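Local coordinates for protein DNA helicase RecQ (Deinococcus radiodurans, PDB 4Q48) that probably couples ATP hydrolysis to the unwinding of duplex DNA, moving 3' to 5', this chain being the catalytic core of the longer protein, at residues D145-V150 against R176-A181; G239-L244 against V305-H310; L264-G269 against V288-T293. One frame throughout, in Å; residues are numbered along the deposited sequence.

Contact 1: D145-V150 against R176-A181; sequences DEAHCV and RVALTA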
loop_
_atom_site.group_PDB
_atom_site.type_symbol
_atom_site.label_atom_id
_atom_site.label_comp_id
_atom_site.label_asym_id
_atom_site.label_seq_id
_atom_site.Cartn_x
_atom_site.Cartn_y
_atom_site.Cartn_z
ATOM N N ASP A 145 -9.221 1.533 -11.864
ATOM C CA ASP A 145 -8.648 0.563 -10.936
ATOM C C ASP A 145 -7.133 0.633 -10.995
ATOM O O ASP A 145 -6.558 0.951 -12.047
ATOM C CB ASP A 145 -9.108 -0.866 -11.234
ATOM C CG ASP A 145 -9.131 -1.739 -9.978
ATOM O OD1 ASP A 145 -8.346 -1.447 -9.036
ATOM O OD2 ASP A 145 -9.931 -2.705 -9.926
ATOM N N GLU A 146 -6.505 0.323 -9.862
ATOM C CA GLU A 146 -5.071 0.520 -9.680
ATOM C C GLU A 146 -4.627 1.932 -10.031
ATOM O O GLU A 146 -3.672 2.115 -10.796
ATOM C CB GLU A 146 -4.289 -0.503 -10.493
ATOM C CG GLU A 146 -4.125 -1.809 -9.731
ATOM C CD GLU A 146 -4.292 -3.004 -10.613
ATOM O OE1 GLU A 146 -4.712 -2.806 -11.772
ATOM O OE2 GLU A 146 -3.997 -4.132 -10.166
ATOM N N ALA A 147 -5.319 2.916 -9.450
ATOM C CA ALA A 147 -5.109 4.329 -9.759
ATOM C C ALA A 147 -3.674 4.804 -9.498
ATOM O O ALA A 147 -3.222 5.830 -10.035
ATOM C CB ALA A 147 -6.080 5.172 -8.972
ATOM N N HIS A 148 -2.971 4.072 -8.641
ATOM C CA HIS A 148 -1.632 4.447 -8.224
ATOM C C HIS A 148 -0.675 4.603 -9.400
ATOM O O HIS A 148 0.277 5.380 -9.316
ATOM C CB HIS A 148 -1.077 3.404 -7.252
ATOM C CG HIS A 148 -1.112 2.001 -7.778
ATOM N ND1 HIS A 148 -2.013 1.057 -7.332
ATOM C CD2 HIS A 148 -0.349 1.381 -8.709
ATOM C CE1 HIS A 148 -1.803 -0.084 -7.967
ATOM N NE2 HIS A 148 -0.796 0.084 -8.805
ATOM N N CYS A 149 -0.967 3.936 -10.514
ATOM C CA CYS A 149 -0.044 3.919 -11.644
ATOM C C CYS A 149 0.235 5.283 -12.257
ATOM O O CYS A 149 1.194 5.432 -13.008
ATOM C CB CYS A 149 -0.549 2.987 -12.739
ATOM S SG CYS A 149 -0.322 1.248 -12.412
ATOM N N VAL A 150 -0.620 6.259 -11.978
ATOM C CA VAL A 150 -0.403 7.619 -12.464
ATOM C C VAL A 150 0.847 8.232 -11.816
ATOM O O VAL A 150 1.537 9.048 -12.424
ATOM C CB VAL A 150 -1.639 8.522 -12.205
ATOM C CG1 VAL A 150 -2.860 7.938 -12.885
ATOM C CG2 VAL A 150 -1.903 8.702 -10.714
ATOM N N ARG A 176 -16.408 9.567 -11.527
ATOM C CA ARG A 176 -15.099 8.916 -11.552
ATOM C C ARG A 176 -14.828 8.258 -10.202
ATOM O O ARG A 176 -14.753 8.955 -9.190
ATOM C CB ARG A 176 -13.969 9.913 -11.808
ATOM C CG ARG A 176 -13.586 10.131 -13.237
ATOM C CD ARG A 176 -12.526 11.233 -13.366
ATOM N NE ARG A 176 -12.759 12.395 -12.503
ATOM C CZ ARG A 176 -13.639 13.356 -12.741
ATOM N NH1 ARG A 176 -14.404 13.303 -13.825
ATOM N NH2 ARG A 176 -13.765 14.363 -11.889
ATOM N N VAL A 177 -14.656 6.942 -10.152
ATOM C CA VAL A 177 -14.181 6.364 -8.897
ATOM C C VAL A 177 -12.844 5.666 -9.132
ATOM O O VAL A 177 -12.690 4.857 -10.055
ATOM C CB VAL A 177 -15.214 5.390 -8.265
ATOM C CG1 VAL A 177 -15.500 4.198 -9.176
ATOM C CG2 VAL A 177 -14.724 4.927 -6.918
ATOM N N ALA A 178 -11.855 6.059 -8.341
ATOM C CA ALA A 178 -10.502 5.507 -8.439
ATOM C C ALA A 178 -10.238 4.635 -7.228
ATOM O O ALA A 178 -10.453 5.046 -6.085
ATOM C CB ALA A 178 -9.447 6.617 -8.560
ATOM N N LEU A 179 -9.822 3.407 -7.474
ATOM C CA LEU A 179 -9.600 2.484 -6.377
ATOM C C LEU A 179 -8.171 1.968 -6.373
ATOM O O LEU A 179 -7.591 1.723 -7.441
ATOM C CB LEU A 179 -10.585 1.316 -6.465
ATOM C CG LEU A 179 -12.025 1.658 -6.861
ATOM C CD1 LEU A 179 -12.212 1.436 -8.363
ATOM C CD2 LEU A 179 -13.019 0.846 -6.062
ATOM N N THR A 180 -7.554 1.894 -5.200
ATOM C CA THR A 180 -6.201 1.347 -5.140
ATOM C C THR A 180 -5.987 0.492 -3.885
ATOM O O THR A 180 -6.724 0.600 -2.897
ATOM C CB THR A 180 -5.116 2.464 -5.208
ATOM O OG1 THR A 180 -3.808 1.871 -5.255
ATOM C CG2 THR A 180 -5.219 3.416 -4.027
ATOM N N ALA A 181 -4.959 -0.349 -3.935
ATOM C CA ALA A 181 -4.588 -1.204 -2.812
ATOM C C ALA A 181 -3.249 -0.748 -2.258
ATOM O O ALA A 181 -2.775 -1.272 -1.251
ATOM C CB ALA A 181 -4.535 -2.666 -3.225
#
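The DEAH box of this RecQ helicase, D145 to H148, leaves strand 139-145 alongside L179 and T180, at the end of parallel strand 176-180. D145 pairs with L179 in parallel register. The CG of D145 stands anti to the backbone N (chi1 -151°), which brings OD1 round to accept E146 N at 2.7 Å through the anti lone pair; the same OD1 makes a salt bridge to K52, an ADP-binding residue. With an alanine in place of D145, K52 would probably lose this counter-charge and the bend at E146 its side-chain acceptor.

Beyond the bend the backbone winds into a 3-10 turn, and A147 N reaches L179 O at 3.3 Å in an almost straight bond (168°), the donor lying above the carbonyl plane. The small A147 suits the spot, its CB meeting both A178 CB (3.7 Å) and I191 of helix 185-194.

This is motif II of the first RecA-like domain, and T180 and A181 begin the TAT sequence known as motif III. The two are linked by a hydrogen bond between H148 ND1 and T180 OG1 (2.9 Å), in which either could be the donor; the hydroxyl sits at the ring edge in its plane. Chi1 of 54° turns the imidazole back beneath E146 O, 3.8 Å from the ring plane, while T180 OG1 also bonds T182 N.

Contact 2: G239-L244 against V305-H310; sequences GIVYCL and VRFVAH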
loop_
_atom_site.group_PDB
_atom_site.type_symbol
_atom_site.label_atom_id
_atom_site.label_comp_id
_atom_site.label_asym_id
_atom_site.label_seq_id
_atom_site.Cartn_x
_atom_site.Cartn_y
_atom_site.Cartn_z
ATOM N N GLY A 239 3.038 -23.116 6.232
ATOM C CA GLY A 239 3.587 -21.784 6.289
ATOM C C GLY A 239 4.364 -21.470 5.037
ATOM O O GLY A 239 4.760 -22.367 4.301
ATOM N N ILE A 240 4.582 -20.181 4.808
ATOM C CA ILE A 240 5.441 -19.700 3.735
ATOM C C ILE A 240 6.676 -19.027 4.322
ATOM O O ILE A 240 6.549 -18.229 5.227
ATOM C CB ILE A 240 4.731 -18.687 2.845
ATOM C CG1 ILE A 240 3.379 -19.229 2.386
ATOM C CG2 ILE A 240 5.635 -18.312 1.682
ATOM C CD1 ILE A 240 2.495 -18.187 1.659
ATOM N N VAL A 241 7.862 -19.385 3.841
ATOM C CA VAL A 241 9.102 -18.701 4.206
ATOM C C VAL A 241 9.646 -17.940 3.020
ATOM O O VAL A 241 10.042 -18.559 2.043
ATOM C CB VAL A 241 10.186 -19.685 4.668
ATOM C CG1 VAL A 241 11.488 -18.943 4.965
ATOM C CG2 VAL A 241 9.695 -20.510 5.844
ATOM N N TYR A 242 9.683 -16.614 3.081
ATOM C CA TYR A 242 10.214 -15.821 1.963
ATOM C C TYR A 242 11.719 -15.537 2.050
ATOM O O TYR A 242 12.209 -15.059 3.074
ATOM C CB TYR A 242 9.490 -14.506 1.895
ATOM C CG TYR A 242 8.080 -14.613 1.425
ATOM C CD1 TYR A 242 7.783 -14.798 0.073
ATOM C CD2 TYR A 242 7.029 -14.470 2.313
ATOM C CE1 TYR A 242 6.467 -14.864 -0.372
ATOM C CE2 TYR A 242 5.714 -14.523 1.874
ATOM C CZ TYR A 242 5.442 -14.730 0.541
ATOM O OH TYR A 242 4.132 -14.797 0.134
ATOM N N CYS A 243 12.455 -15.813 0.981
ATOM C CA CYS A 243 13.879 -15.446 0.934
ATOM C C CYS A 243 14.151 -14.560 -0.272
ATOM O O CYS A 243 13.349 -14.536 -1.219
ATOM C CB CYS A 243 14.776 -16.679 0.901
ATOM S SG CYS A 243 14.557 -17.778 2.311
ATOM N N LEU A 244 15.274 -13.836 -0.234
ATOM C CA LEU A 244 15.549 -12.788 -1.233
ATOM C C LEU A 244 15.997 -13.325 -2.583
ATOM O O LEU A 244 15.569 -12.839 -3.632
ATOM C CB LEU A 244 16.579 -11.785 -0.710
ATOM C CG LEU A 244 16.407 -10.442 -1.438
ATOM C CD1 LEU A 244 14.940 -9.986 -1.372
ATOM C CD2 LEU A 244 17.340 -9.351 -0.889
ATOM N N VAL A 305 -3.090 -21.101 6.214
ATOM C CA VAL A 305 -1.682 -20.727 6.417
ATOM C C VAL A 305 -1.380 -20.093 7.784
ATOM O O VAL A 305 -1.820 -18.987 8.104
ATOM C CB VAL A 305 -1.195 -19.747 5.310
ATOM C CG1 VAL A 305 0.174 -19.217 5.633
ATOM C CG2 VAL A 305 -1.193 -20.418 3.941
ATOM N N ARG A 306 -0.544 -20.779 8.553
ATOM C CA ARG A 306 -0.353 -20.464 9.957
ATOM C C ARG A 306 0.774 -19.471 10.242
ATOM O O ARG A 306 0.770 -18.825 11.286
ATOM C CB ARG A 306 -0.103 -21.763 10.724
ATOM C CG ARG A 306 -1.368 -22.360 11.235
ATOM C CD ARG A 306 -2.188 -21.298 11.905
ATOM N NE ARG A 306 -3.595 -21.569 11.733
ATOM C CZ ARG A 306 -4.384 -20.921 10.890
ATOM N NH1 ARG A 306 -3.940 -19.892 10.216
ATOM N NH2 ARG A 306 -5.650 -21.260 10.785
ATOM N N PHE A 307 1.746 -19.357 9.342
ATOM C CA PHE A 307 2.760 -18.325 9.490
ATOM C C PHE A 307 3.376 -17.858 8.170
ATOM O O PHE A 307 3.387 -18.590 7.160
ATOM C CB PHE A 307 3.869 -18.799 10.427
ATOM C CG PHE A 307 4.766 -19.889 9.860
ATOM C CD1 PHE A 307 4.489 -21.230 10.086
ATOM C CD2 PHE A 307 5.932 -19.566 9.184
ATOM C CE1 PHE A 307 5.327 -22.214 9.618
ATOM C CE2 PHE A 307 6.780 -20.562 8.710
ATOM C CZ PHE A 307 6.471 -21.885 8.931
ATOM N N VAL A 308 3.860 -16.617 8.184
ATOM C CA VAL A 308 4.733 -16.139 7.132
ATOM C C VAL A 308 6.020 -15.625 7.743
ATOM O O VAL A 308 6.016 -14.694 8.557
ATOM C CB VAL A 308 4.088 -15.057 6.281
ATOM C CG1 VAL A 308 5.143 -14.358 5.473
ATOM C CG2 VAL A 308 3.098 -15.693 5.338
ATOM N N ALA A 309 7.122 -16.231 7.311
ATOM C CA ALA A 309 8.449 -15.895 7.785
ATOM C C ALA A 309 9.228 -15.093 6.761
ATOM O O ALA A 309 9.323 -15.489 5.600
ATOM C CB ALA A 309 9.214 -17.165 8.135
ATOM N N HIS A 310 9.839 -13.993 7.202
ATOM C CA HIS A 310 10.740 -13.253 6.330
ATOM C C HIS A 310 12.172 -13.392 6.833
ATOM O O HIS A 310 12.488 -12.983 7.951
ATOM C CB HIS A 310 10.322 -11.786 6.245
ATOM C CG HIS A 310 9.213 -11.533 5.267
ATOM N ND1 HIS A 310 7.883 -11.490 5.637
ATOM C CD2 HIS A 310 9.240 -11.318 3.929
ATOM C CE1 HIS A 310 7.144 -11.253 4.567
ATOM N NE2 HIS A 310 7.943 -11.139 3.521
#
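I240, V241 and Y242 pair with V308, A309 and H310 as neighbouring parallel strands in the sheet of the second RecA-like domain. Three backbone bonds join them: I240 N to F307 O, A309 N to I240 O and Y242 N to A309 O, the last 2.8 Å long.

Packing is close on the face bearing Y242, V308 and H310. V308 CG1 touches the edge of the tyrosine ring, 3.6 Å from Y242 CE2, while I240 CG2 lies over one face of that ring, toward its rim. On the opposite face of the sheet, V241 CG2 meets both A309 CB and F307 CE2, each at 4.1 Å. G239 has its CA over the centre of the F307 ring, a CH-pi contact of 3.8 Å to the centroid; glycine suits the place, since a CB would fall 2.3 Å from F307 CE1. Helix 222-233 covers this side.

The start of strand 305-310 is looser. V305 CG1 comes only to 4.3 Å from G239 CA, and partly exposed R306 carries its guanidinium away to D330. At the other end Y242 OH bonds R326 and H310 NE2 bonds E323. The Y242 and H310 rings are near parallel (18°) but slid apart, barely overlapping, with Y242 CD2 3.7 Å from H310 NE2.

Contact 3: L264-G269 against V288-T293; sequences LAYHAG and VIVCAT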
loop_
_atom_site.group_PDB
_atom_site.type_symbol
_atom_site.label_atom_id
_atom_site.label_comp_id
_atom_site.label_asym_id
_atom_site.label_seq_id
_atom_site.Cartn_x
_atom_site.Cartn_y
_atom_site.Cartn_z
ATOM N N LEU A 264 9.311 -27.144 0.422
ATOM C CA LEU A 264 9.472 -27.153 -1.027
ATOM C C LEU A 264 9.978 -25.815 -1.534
ATOM O O LEU A 264 9.648 -24.770 -0.971
ATOM C CB LEU A 264 8.150 -27.479 -1.726
ATOM C CG LEU A 264 7.301 -28.670 -1.274
ATOM C CD1 LEU A 264 6.037 -28.750 -2.123
ATOM C CD2 LEU A 264 8.087 -29.961 -1.331
ATOM N N ALA A 265 10.736 -25.843 -2.627
ATOM C CA ALA A 265 11.201 -24.609 -3.233
ATOM C C ALA A 265 10.181 -24.144 -4.273
ATOM O O ALA A 265 9.518 -24.967 -4.908
ATOM C CB ALA A 265 12.576 -24.798 -3.861
ATOM N N TYR A 266 10.065 -22.827 -4.437
ATOM C CA TYR A 266 9.109 -22.200 -5.352
ATOM C C TYR A 266 9.704 -20.862 -5.787
ATOM O O TYR A 266 9.700 -19.888 -5.015
ATOM C CB TYR A 266 7.759 -22.010 -4.669
ATOM C CG TYR A 266 6.589 -21.529 -5.510
ATOM C CD1 TYR A 266 5.952 -22.370 -6.407
ATOM C CD2 TYR A 266 6.070 -20.246 -5.342
ATOM C CE1 TYR A 266 4.856 -21.940 -7.139
ATOM C CE2 TYR A 266 4.981 -19.803 -6.068
ATOM C CZ TYR A 266 4.377 -20.654 -6.972
ATOM O OH TYR A 266 3.290 -20.217 -7.708
ATOM N N HIS A 267 10.238 -20.821 -7.007
ATOM C CA HIS A 267 10.892 -19.620 -7.524
ATOM C C HIS A 267 10.705 -19.474 -9.035
ATOM O O HIS A 267 10.288 -20.414 -9.718
ATOM C CB HIS A 267 12.385 -19.650 -7.129
ATOM C CG HIS A 267 13.112 -20.872 -7.592
ATOM N ND1 HIS A 267 13.449 -21.092 -8.908
ATOM C CD2 HIS A 267 13.454 -22.001 -6.926
ATOM C CE1 HIS A 267 14.044 -22.265 -9.020
ATOM N NE2 HIS A 267 14.049 -22.841 -7.832
ATOM N N ALA A 268 11.057 -18.299 -9.552
ATOM C CA ALA A 268 10.823 -17.947 -10.949
ATOM C C ALA A 268 11.516 -18.944 -11.873
ATOM O O ALA A 268 11.193 -19.065 -13.058
ATOM C CB ALA A 268 11.312 -16.516 -11.227
ATOM N N GLY A 269 12.481 -19.653 -11.306
ATOM C CA GLY A 269 13.356 -20.530 -12.051
ATOM C C GLY A 269 12.816 -21.795 -12.678
ATOM O O GLY A 269 12.082 -21.738 -13.663
ATOM N N VAL A 288 2.383 -28.542 4.821
ATOM C CA VAL A 288 3.467 -28.238 3.886
ATOM C C VAL A 288 4.002 -26.778 3.987
ATOM O O VAL A 288 3.232 -25.827 4.060
ATOM C CB VAL A 288 3.036 -28.536 2.434
ATOM C CG1 VAL A 288 3.866 -27.747 1.416
ATOM C CG2 VAL A 288 3.092 -30.042 2.167
ATOM N N ILE A 289 5.319 -26.611 4.049
ATOM C CA ILE A 289 5.936 -25.281 4.027
ATOM C C ILE A 289 6.585 -24.928 2.692
ATOM O O ILE A 289 7.464 -25.650 2.229
ATOM C CB ILE A 289 7.022 -25.156 5.089
ATOM C CG1 ILE A 289 6.411 -25.277 6.489
ATOM C CG2 ILE A 289 7.763 -23.855 4.906
ATOM C CD1 ILE A 289 7.414 -25.195 7.587
ATOM N N VAL A 290 6.185 -23.813 2.083
ATOM C CA VAL A 290 6.769 -23.407 0.803
ATOM C C VAL A 290 7.836 -22.326 1.024
ATOM O O VAL A 290 7.638 -21.411 1.828
ATOM C CB VAL A 290 5.691 -22.855 -0.180
ATOM C CG1 VAL A 290 6.335 -22.180 -1.381
ATOM C CG2 VAL A 290 4.751 -23.950 -0.650
ATOM N N CYS A 291 8.984 -22.448 0.361
ATOM C CA CYS A 291 9.962 -21.358 0.351
ATOM C C CYS A 291 9.986 -20.665 -0.999
ATOM O O CYS A 291 10.190 -21.319 -2.030
ATOM C CB CYS A 291 11.366 -21.845 0.693
ATOM S SG CYS A 291 11.508 -22.664 2.248
ATOM N N ALA A 292 9.810 -19.344 -0.983
ATOM C CA ALA A 292 9.661 -18.557 -2.209
ATOM C C ALA A 292 10.354 -17.186 -2.114
ATOM O O ALA A 292 10.695 -16.734 -1.021
ATOM C CB ALA A 292 8.182 -18.384 -2.535
ATOM N N THR A 293 10.522 -16.514 -3.253
ATOM C CA THR A 293 11.189 -15.205 -3.299
ATOM C C THR A 293 10.176 -14.068 -3.244
ATOM O O THR A 293 10.290 -13.171 -2.406
ATOM C CB THR A 293 12.051 -15.043 -4.573
ATOM O OG1 THR A 293 11.336 -15.558 -5.702
ATOM C CG2 THR A 293 13.353 -15.803 -4.433
#
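L264 and Y266 lie beside V288, V290 and A292 in a beta-alpha-beta unit of the second RecA-like domain, where strand 263-266, the outermost of the parallel sheet, is followed by helix 272-284 and then strand 289-292. The short strand segments lie at 35° to each other, a marked divergence, and their backbones are joined first by L264 N to I289 O at 3.0 Å. Next comes C291 N to L264 O at 2.8 Å, nearly straight; Y266 N to C291 O is strongly bent (126°) and weak.

The side chains of L264, Y266, V290 and A292 share one face. With CG of Y266 anti to the backbone N (chi1 -173°), the end of the side chain leads away from strand 289-292, leaving CB as the part that crosses V290: Y266 CB to V290 CG1 is 3.6 Å, with the methyl oblique to the ring beyond. The beta-branch of V290 suits this place, because it puts CG1 close to its own backbone, where it meets Y266 CB. L264 instead runs toward the beginning of the neighbouring strand, and its CD1 touches V288 CG1 more loosely, at 4.3 Å. Helix 272-284 lies across this face, with R275 and Q279 against Y266 and F282 against V290.

Small residues occupy the other face, A265 and C291. A265 packs on V249 and A253 of helix 246-258, its methyl small enough, probably, for the helix to lie close, while C291 CB lies 3.8 Å from L264 O. On the first face again, the edge of the tyrosine ring receives the methyl of A292 in plane, with Y266 CD2 4.0 Å from A292 CB.

How the contacts relate
Contacts 2 and 3 belong to one sheet: strands 238-242 and 289-292 are neighbours, probably hydrogen-bonded through V241 N and V290 O, 2.9 Å apart, so strands 305-310, 238-242, 289-292 and 263-266 follow each other across it. Contact 2 is central and fully buried, with aromatic and aliphatic side chains on both faces, whereas contact 3 reaches the outermost strand and is partly exposed. Contact 1 lies in the other RecA-like domain, its centre about 29 Å from that of contact 2. It too is buried, but it is where a strand ends: little sheet pairing remains, and a backbone bond and a side-chain bond, H148 with T180, join the segments, while D145 faces the nucleotide-binding K52.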